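Local coordinates for protein N-acetylmuramoyl-L-alanine amidase (Mycolicibacterium smegmatis, PDB 7AGM) that probably hydrolyses the amide bond between N-acetylmuramic acid and L-alanine in peptidoglycan, as a zinc-dependent amidase acting on the cell wall, at residues P100-S105 / G214-Q219; V104-D109 / V181-M186; K140-Q145 / D206-G211. All blocks are in the same frame, centred on the assembly; numbering follows the deposited sequence.

One mixed sheet and the helices packed on it bring distant parts of this chain together. The centres of contacts 1 and 2 lie about 18 Å apart on overlapping segments of strand 102-109, which share V104 and S105: contact 1 sets the strand's beginning against the last turns of helix 198-219, and contact 2 pairs its zinc-binding end with strand 178-185. Contact 3, about 10 Å from contact 1 and 13 Å from contact 2, joins helix 134-148 to the middle of helix 198-219. It nests in the loop closed by contact 1 and alternates along the chain with contact 2. V141 packs on F215, M142 on V181 and I208 on C183, setting helices against these strands.

Contact 1 of 3, residues P100-S105 / G214-Q219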
loop_
_atom_site.group_PDB
_atom_site.type_symbol
_atom_site.label_atom_id
_atom_site.label_comp_id
_atom_site.label_asym_id
_atom_site.label_seq_id
_atom_site.Cartn_x
_atom_site.Cartn_y
_atom_site.Cartn_z
ATOM N N PRO A 100 1.302 13.703 6.985
ATOM C CA PRO A 100 0.256 13.685 5.961
ATOM C C PRO A 100 -1.114 13.401 6.554
ATOM O O PRO A 100 -1.261 12.956 7.697
ATOM C CB PRO A 100 0.689 12.522 5.061
ATOM C CG PRO A 100 1.366 11.588 5.995
ATOM C CD PRO A 100 2.055 12.437 7.024
ATOM N N HIS A 101 -2.133 13.647 5.726
ATOM C CA HIS A 101 -3.490 13.258 6.080
ATOM C C HIS A 101 -3.771 11.787 5.808
ATOM O O HIS A 101 -4.684 11.218 6.418
ATOM C CB HIS A 101 -4.490 14.141 5.337
ATOM C CG HIS A 101 -4.334 15.587 5.657
ATOM N ND1 HIS A 101 -3.605 16.451 4.870
ATOM C CD2 HIS A 101 -4.756 16.307 6.722
ATOM C CE1 HIS A 101 -3.617 17.654 5.419
ATOM N NE2 HIS A 101 -4.310 17.593 6.542
ATOM N N ALA A 102 -3.033 11.167 4.891
ATOM C CA ALA A 102 -3.214 9.755 4.596
ATOM C C ALA A 102 -1.917 9.204 4.034
ATOM O O ALA A 102 -1.208 9.897 3.299
ATOM C CB ALA A 102 -4.338 9.528 3.574
ATOM N N ILE A 103 -1.624 7.956 4.385
ATOM C CA ILE A 103 -0.487 7.209 3.861
ATOM C C ILE A 103 -1.022 5.923 3.255
ATOM O O ILE A 103 -1.794 5.208 3.899
ATOM C CB ILE A 103 0.518 6.886 4.979
ATOM C CG1 ILE A 103 0.996 8.174 5.661
ATOM C CG2 ILE A 103 1.657 6.030 4.444
ATOM C CD1 ILE A 103 1.628 7.933 7.063
ATOM N N VAL A 104 -0.618 5.618 2.025
ATOM C CA VAL A 104 -0.995 4.351 1.399
ATOM C C VAL A 104 0.257 3.673 0.866
ATOM O O VAL A 104 0.967 4.247 0.030
ATOM C CB VAL A 104 -2.040 4.514 0.278
ATOM C CG1 VAL A 104 -2.417 3.145 -0.296
ATOM C CG2 VAL A 104 -3.272 5.244 0.786
ATOM N N SER A 105 0.507 2.444 1.320
ATOM C CA SER A 105 1.546 1.598 0.759
ATOM C C SER A 105 0.873 0.582 -0.150
ATOM O O SER A 105 -0.163 0.018 0.206
ATOM C CB SER A 105 2.316 0.902 1.880
ATOM O OG SER A 105 3.319 0.052 1.361
ATOM N N GLY A 214 -12.383 9.139 -0.613
ATOM C CA GLY A 214 -13.463 8.955 0.343
ATOM C C GLY A 214 -13.005 9.166 1.773
ATOM O O GLY A 214 -13.702 9.803 2.573
ATOM N N PHE A 215 -11.819 8.655 2.111
ATOM C CA PHE A 215 -11.291 8.862 3.454
ATOM C C PHE A 215 -10.948 10.329 3.696
ATOM O O PHE A 215 -11.286 10.887 4.745
ATOM C CB PHE A 215 -10.070 7.974 3.705
ATOM C CG PHE A 215 -9.416 8.227 5.042
ATOM C CD1 PHE A 215 -10.064 7.883 6.221
ATOM C CD2 PHE A 215 -8.161 8.823 5.121
ATOM C CE1 PHE A 215 -9.471 8.118 7.460
ATOM C CE2 PHE A 215 -7.561 9.055 6.354
ATOM C CZ PHE A 215 -8.225 8.704 7.528
ATOM N N LEU A 216 -10.252 10.968 2.744
ATOM C CA LEU A 216 -9.914 12.380 2.917
ATOM C C LEU A 216 -11.164 13.224 3.119
ATOM O O LEU A 216 -11.187 14.119 3.974
ATOM C CB LEU A 216 -9.125 12.886 1.706
ATOM C CG LEU A 216 -7.706 12.339 1.521
ATOM C CD1 LEU A 216 -7.136 12.932 0.235
ATOM C CD2 LEU A 216 -6.804 12.652 2.710
ATOM N N GLY A 217 -12.217 12.946 2.348
ATOM C CA GLY A 217 -13.451 13.701 2.491
ATOM C C GLY A 217 -14.112 13.491 3.839
ATOM O O GLY A 217 -14.696 14.420 4.403
ATOM N N SER A 218 -14.035 12.270 4.372
ATOM C CA SER A 218 -14.608 11.994 5.683
ATOM C C SER A 218 -13.886 12.765 6.778
ATOM O O SER A 218 -14.506 13.140 7.782
ATOM C CB SER A 218 -14.537 10.495 5.971
ATOM O OG SER A 218 -13.236 10.140 6.420
ATOM N N GLN A 219 -12.583 13.005 6.617
ATOM C CA GLN A 219 -11.845 13.771 7.613
ATOM C C GLN A 219 -12.233 15.246 7.619
ATOM O O GLN A 219 -12.032 15.920 8.635
ATOM C CB GLN A 219 -10.335 13.585 7.442
ATOM C CG GLN A 219 -9.864 12.133 7.604
ATOM C CD GLN A 219 -10.217 11.538 8.964
ATOM O OE1 GLN A 219 -11.184 10.785 9.096
ATOM N NE2 GLN A 219 -9.426 11.867 9.977
#
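L216 and F215 reach the start of strand 102-109 in two ways, one with a branch tip and the other with a ring edge. The CD2 methyl of L216 settles against H101 CB at 3.8 Å and A102 CB at 4.1 Å. Its neighbour F215 has CG anti to the backbone N (chi1 175°), which swings the ring down toward the strand and presents its edge. Close to the ring plane, CE2 lies 3.6 Å from H101 O, while CD2 meets A102 CB at 4.2 Å. This is the dense part of the contact: A102, F215 and L216 are buried, and F138 of helix 134-148 stacks on the F215 ring and also touches A102. The meeting belongs to the alpha/beta architecture of the amidase, in which helix 198-219 lies against one face of the mixed sheet and its last turns lie beside the entry to strand 102-109. Towards solvent the contact thins quickly. The imidazole of H101 leaves the helix behind and bonds through ND1 to the backbone N of I10, leaving CB and the backbone O to meet the helix. On the helix, exposed Q219 places CG 3.8 Å above one face of the F215 ring, offset toward its rim. Exposed S218 turns back on its own helix, its OG donating a 2.7 Å hydrogen bond to F215 O, which also accepts from Q219 N.

Contact 2 of 3, residues V104-D109 / V181-M186; sequences VSIHAD and VECGNM. With ZN (zinc ion), chain C.
H107 and E182 stand side by side on one face of the sheet, the imidazole and carboxylate planes 55° apart. E182 is bent at chi2 (-78°), which folds its carboxylate towards the neighbouring strand and leaves OE1 3.3 Å from H107 CB. Nothing bonds the two groups directly; the H107 ring leads away and gives ND1 to the zinc ion at 2.0 Å, with H17 and E52 as the other protein ligands. S105 OG lies in plane at the ring's edge and is bonded to D14. The parallel strands are joined by backbone bonds such as H107 N to V181 O, until a beta bulge shifts the register by one, pairing D109 with N185. On the same face D109 flanks E182: one water stands between the two carboxylates and donates to D109 OD1 (2.6 Å) and E182 OE2 (2.7 Å), while D109 OD2 bonds Y156. Near the bulge, A108 CB packs on M186 CG at 3.6 Å. A second water, 2.1 Å from the zinc ion, donates to E182 OE2 at 2.6 Å and to A108 O at 2.8 Å. Metal and carboxylate share one water, consistent with E182 orienting or activating it for attack on the amide bond.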
loop_
_atom_site.group_PDB
_atom_site.type_symbol
_atom_site.label_atom_id
_atom_site.label_comp_id
_atom_site.label_asym_id
_atom_site.label_seq_id
_atom_site.Cartn_x
_atom_site.Cartn_y
_atom_site.Cartn_z
ATOM N N VAL A 104 -0.618 5.618 2.025
ATOM C CA VAL A 104 -0.995 4.351 1.399
ATOM C C VAL A 104 0.257 3.673 0.866
ATOM O O VAL A 104 0.967 4.247 0.030
ATOM C CB VAL A 104 -2.040 4.514 0.278
ATOM C CG1 VAL A 104 -2.417 3.145 -0.296
ATOM C CG2 VAL A 104 -3.272 5.244 0.786
ATOM N N SER A 105 0.507 2.444 1.320
ATOM C CA SER A 105 1.546 1.598 0.759
ATOM C C SER A 105 0.873 0.582 -0.150
ATOM O O SER A 105 -0.163 0.018 0.206
ATOM C CB SER A 105 2.316 0.902 1.880
ATOM O OG SER A 105 3.319 0.052 1.361
ATOM N N ILE A 106 1.421 0.400 -1.348
ATOM C CA ILE A 106 0.798 -0.424 -2.380
ATOM C C ILE A 106 1.686 -1.629 -2.655
ATOM O O ILE A 106 2.884 -1.476 -2.942
ATOM C CB ILE A 106 0.513 0.391 -3.652
ATOM C CG1 ILE A 106 -0.497 1.502 -3.339
ATOM C CG2 ILE A 106 -0.021 -0.514 -4.743
ATOM C CD1 ILE A 106 -0.839 2.389 -4.533
ATOM N N HIS A 107 1.094 -2.827 -2.571
ATOM C CA HIS A 107 1.816 -4.087 -2.647
ATOM C C HIS A 107 1.026 -5.083 -3.477
ATOM O O HIS A 107 -0.141 -4.863 -3.824
ATOM C CB HIS A 107 2.046 -4.693 -1.260
ATOM C CG HIS A 107 3.157 -4.038 -0.513
ATOM N ND1 HIS A 107 4.393 -4.623 -0.365
ATOM C CD2 HIS A 107 3.224 -2.837 0.112
ATOM C CE1 HIS A 107 5.178 -3.811 0.322
ATOM N NE2 HIS A 107 4.491 -2.722 0.625
ATOM N N ALA A 108 1.677 -6.210 -3.758
ATOM C CA ALA A 108 1.015 -7.394 -4.284
ATOM C C ALA A 108 1.577 -8.617 -3.577
ATOM O O ALA A 108 2.745 -8.640 -3.178
ATOM C CB ALA A 108 1.188 -7.545 -5.800
ATOM N N ASP A 109 0.738 -9.634 -3.439
ATOM C CA ASP A 109 0.968 -10.734 -2.521
ATOM C C ASP A 109 1.376 -12.002 -3.257
ATOM O O ASP A 109 1.214 -12.134 -4.476
ATOM C CB ASP A 109 -0.322 -11.015 -1.744
ATOM C CG ASP A 109 -0.079 -11.725 -0.438
ATOM O OD1 ASP A 109 1.076 -11.728 0.052
ATOM O OD2 ASP A 109 -1.059 -12.282 0.093
ATOM N N VAL A 181 -2.283 -1.678 1.035
ATOM C CA VAL A 181 -3.191 -2.394 0.146
ATOM C C VAL A 181 -2.396 -3.487 -0.562
ATOM O O VAL A 181 -1.481 -3.189 -1.344
ATOM C CB VAL A 181 -3.856 -1.458 -0.873
ATOM C CG1 VAL A 181 -4.743 -2.268 -1.830
ATOM C CG2 VAL A 181 -4.642 -0.352 -0.182
ATOM N N GLU A 182 -2.727 -4.748 -0.278
ATOM C CA GLU A 182 -2.280 -5.877 -1.091
ATOM C C GLU A 182 -3.331 -6.062 -2.185
ATOM O O GLU A 182 -4.453 -6.503 -1.909
ATOM C CB GLU A 182 -2.119 -7.142 -0.242
ATOM C CG GLU A 182 -0.941 -7.131 0.720
ATOM C CD GLU A 182 0.388 -7.408 0.053
ATOM O OE1 GLU A 182 0.402 -7.575 -1.182
ATOM O OE2 GLU A 182 1.420 -7.462 0.764
ATOM N N CYS A 183 -2.980 -5.691 -3.424
ATOM C CA CYS A 183 -3.978 -5.597 -4.489
ATOM C C CYS A 183 -4.493 -6.958 -4.926
ATOM O O CYS A 183 -5.656 -7.076 -5.334
ATOM C CB CYS A 183 -3.391 -4.862 -5.694
ATOM S SG CYS A 183 -3.032 -3.123 -5.355
ATOM N N GLY A 184 -3.652 -7.984 -4.857
ATOM C CA GLY A 184 -4.020 -9.297 -5.357
ATOM C C GLY A 184 -2.872 -10.258 -5.162
ATOM O O GLY A 184 -1.832 -9.912 -4.593
ATOM N N ASN A 185 -3.072 -11.474 -5.666
ATOM C CA ASN A 185 -2.101 -12.556 -5.543
ATOM C C ASN A 185 -1.386 -12.710 -6.887
ATOM O O ASN A 185 -2.000 -13.118 -7.879
ATOM C CB ASN A 185 -2.834 -13.842 -5.173
ATOM C CG ASN A 185 -1.912 -15.042 -5.058
ATOM O OD1 ASN A 185 -0.688 -14.910 -5.112
ATOM N ND2 ASN A 185 -2.503 -16.225 -4.872
ATOM N N MET A 186 -0.087 -12.406 -6.911
ATOM C CA MET A 186 0.674 -12.524 -8.155
ATOM C C MET A 186 0.754 -13.961 -8.650
ATOM O O MET A 186 1.049 -14.181 -9.832
ATOM C CB MET A 186 2.092 -11.974 -7.977
ATOM C CG MET A 186 2.126 -10.526 -7.503
ATOM S SD MET A 186 3.648 -9.656 -7.963
ATOM C CE MET A 186 3.253 -9.016 -9.603
HETATM ZN ZN ZN C . 5.115 -6.432 -0.968
HETATM O O HOH W 1 3.585 -7.800 -0.664
HETATM O O HOH W 2 1.855 -9.920 1.773
HETATM O O HOH W 3 5.885 -8.418 -0.724
HETATM O O HOH W 4 5.623 -6.914 1.147
#

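Contact 3 of 3, residues K140-Q145 / D206-G211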
loop_
_atom_site.group_PDB
_atom_site.type_symbol
_atom_site.label_atom_id
_atom_site.label_comp_id
_atom_site.label_asym_id
_atom_site.label_seq_id
_atom_site.Cartn_x
_atom_site.Cartn_y
_atom_site.Cartn_z
ATOM N N LYS A 140 -11.400 0.567 6.476
ATOM C CA LYS A 140 -12.755 0.193 6.088
ATOM C C LYS A 140 -13.190 0.912 4.815
ATOM O O LYS A 140 -13.780 0.293 3.923
ATOM C CB LYS A 140 -13.721 0.471 7.240
ATOM C CG LYS A 140 -13.418 -0.326 8.500
ATOM C CD LYS A 140 -14.445 -0.066 9.593
ATOM C CE LYS A 140 -14.150 -0.900 10.828
ATOM N NZ LYS A 140 -15.165 -0.699 11.897
ATOM N N VAL A 141 -12.911 2.217 4.709
ATOM C CA VAL A 141 -13.271 2.950 3.496
ATOM C C VAL A 141 -12.540 2.368 2.290
ATOM O O VAL A 141 -13.124 2.178 1.211
ATOM C CB VAL A 141 -12.963 4.450 3.669
ATOM C CG1 VAL A 141 -13.207 5.194 2.365
ATOM C CG2 VAL A 141 -13.783 5.065 4.814
ATOM N N MET A 142 -11.251 2.073 2.456
ATOM C CA MET A 142 -10.466 1.514 1.357
ATOM C C MET A 142 -10.998 0.145 0.945
ATOM O O MET A 142 -11.194 -0.130 -0.247
ATOM C CB MET A 142 -9.002 1.416 1.775
ATOM C CG MET A 142 -8.091 0.851 0.687
ATOM S SD MET A 142 -7.934 1.917 -0.762
ATOM C CE MET A 142 -6.836 3.184 -0.127
ATOM N N ARG A 143 -11.251 -0.727 1.928
ATOM C CA ARG A 143 -11.845 -2.036 1.647
ATOM C C ARG A 143 -13.168 -1.899 0.897
ATOM O O ARG A 143 -13.417 -2.611 -0.092
ATOM C CB ARG A 143 -12.064 -2.764 2.969
ATOM C CG ARG A 143 -12.614 -4.174 2.833
ATOM C CD ARG A 143 -13.875 -4.362 3.659
ATOM N NE ARG A 143 -15.053 -3.894 2.941
ATOM C CZ ARG A 143 -15.765 -4.646 2.099
ATOM N NH1 ARG A 143 -15.422 -5.912 1.869
ATOM N NH2 ARG A 143 -16.823 -4.132 1.486
ATOM N N ASP A 144 -14.020 -0.964 1.334
ATOM C CA ASP A 144 -15.322 -0.790 0.700
ATOM C C ASP A 144 -15.177 -0.336 -0.750
ATOM O O ASP A 144 -15.919 -0.791 -1.629
ATOM C CB ASP A 144 -16.173 0.202 1.497
ATOM C CG ASP A 144 -16.751 -0.397 2.765
ATOM O OD1 ASP A 144 -16.617 -1.619 2.982
ATOM O OD2 ASP A 144 -17.340 0.371 3.551
ATOM N N GLN A 145 -14.218 0.551 -1.026
ATOM C CA GLN A 145 -14.085 1.066 -2.385
ATOM C C GLN A 145 -13.439 0.054 -3.322
ATOM O O GLN A 145 -13.799 -0.005 -4.501
ATOM C CB GLN A 145 -13.343 2.408 -2.401
ATOM C CG GLN A 145 -14.167 3.553 -1.852
ATOM C CD GLN A 145 -15.543 3.621 -2.497
ATOM O OE1 GLN A 145 -15.659 3.693 -3.726
ATOM N NE2 GLN A 145 -16.595 3.588 -1.675
ATOM N N ASP A 206 -7.644 3.225 -9.897
ATOM C CA ASP A 206 -8.909 3.947 -9.787
ATOM C C ASP A 206 -9.619 3.598 -8.486
ATOM O O ASP A 206 -10.194 4.471 -7.831
ATOM C CB ASP A 206 -9.819 3.609 -10.970
ATOM C CG ASP A 206 -9.347 4.207 -12.279
ATOM O OD1 ASP A 206 -8.512 5.131 -12.271
ATOM O OD2 ASP A 206 -9.841 3.751 -13.328
ATOM N N ALA A 207 -9.597 2.318 -8.107
ATOM C CA ALA A 207 -10.246 1.896 -6.869
ATOM C C ALA A 207 -9.515 2.445 -5.650
ATOM O O ALA A 207 -10.147 2.899 -4.685
ATOM C CB ALA A 207 -10.291 0.368 -6.822
ATOM N N ILE A 208 -8.183 2.403 -5.671
ATOM C CA ILE A 208 -7.408 2.958 -4.565
ATOM C C ILE A 208 -7.676 4.453 -4.412
ATOM O O ILE A 208 -7.844 4.956 -3.293
ATOM C CB ILE A 208 -5.913 2.627 -4.744
ATOM C CG1 ILE A 208 -5.709 1.108 -4.640
ATOM C CG2 ILE A 208 -5.060 3.419 -3.731
ATOM C CD1 ILE A 208 -4.300 0.642 -5.010
ATOM N N VAL A 209 -7.746 5.180 -5.534
ATOM C CA VAL A 209 -8.034 6.613 -5.486
ATOM C C VAL A 209 -9.396 6.880 -4.855
ATOM O O VAL A 209 -9.545 7.804 -4.043
ATOM C CB VAL A 209 -7.913 7.235 -6.893
ATOM C CG1 VAL A 209 -8.463 8.649 -6.900
ATOM C CG2 VAL A 209 -6.462 7.233 -7.347
ATOM N N ARG A 210 -10.408 6.077 -5.197
ATOM C CA ARG A 210 -11.718 6.247 -4.567
ATOM C C ARG A 210 -11.631 6.040 -3.061
ATOM O O ARG A 210 -12.256 6.776 -2.288
ATOM C CB ARG A 210 -12.734 5.282 -5.178
ATOM C CG ARG A 210 -13.135 5.623 -6.603
ATOM C CD ARG A 210 -14.049 4.559 -7.196
ATOM N NE ARG A 210 -15.339 4.501 -6.515
ATOM C CZ ARG A 210 -16.285 3.599 -6.768
ATOM N NH1 ARG A 210 -16.090 2.667 -7.692
ATOM N NH2 ARG A 210 -17.428 3.630 -6.095
ATOM N N GLY A 211 -10.864 5.038 -2.627
ATOM C CA GLY A 211 -10.643 4.851 -1.197
ATOM C C GLY A 211 -9.972 6.047 -0.543
ATOM O O GLY A 211 -10.370 6.485 0.543
#
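Q145 and R210 meet at about a right angle, the amide and guanidinium planes 56° apart. OE1 of Q145 sits over one face of the guanidinium, 2.9 Å from R210 NE and 3.1 Å from R210 CZ. The N-H bonds lie in the plane below it and point elsewhere, so this is a close approach of the carbonyl oxygen over the face of the cationic group, and not a hydrogen bond. Nearer the backbone, Q145 CB rests 3.6 Å from G211 N. G211 is the pivot of the contact: M142 SD lies 4.0 Å from G211 CA, and V141 CG1 lies 3.6 Å from G211 O. Because G211 has no side chain, the M142 and G211 CA atoms come within 4.2 Å of each other. M142, its CG anti to the backbone N and its chain bent at chi2 (66°) and again at chi3, curls towards the other helix and brings CE to 4.0 Å from I208 CG2. One shell further out, strand 178-185 supplies a floor, with V181 under M142 and C183 against I208, while V63 of helix 52-69 also touches I208. S149 touches A207 and R210 at the end of the interface, and its OG is hydrogen-bonded to Q145 O. The result is a glycine-mediated, roughly antiparallel helix crossing, in which segments 140-145 and 206-211 run at 143° to each other, their axes 8.1 Å apart at closest approach, laid on one face of the alpha/beta fold of an Amidase_3 enzyme.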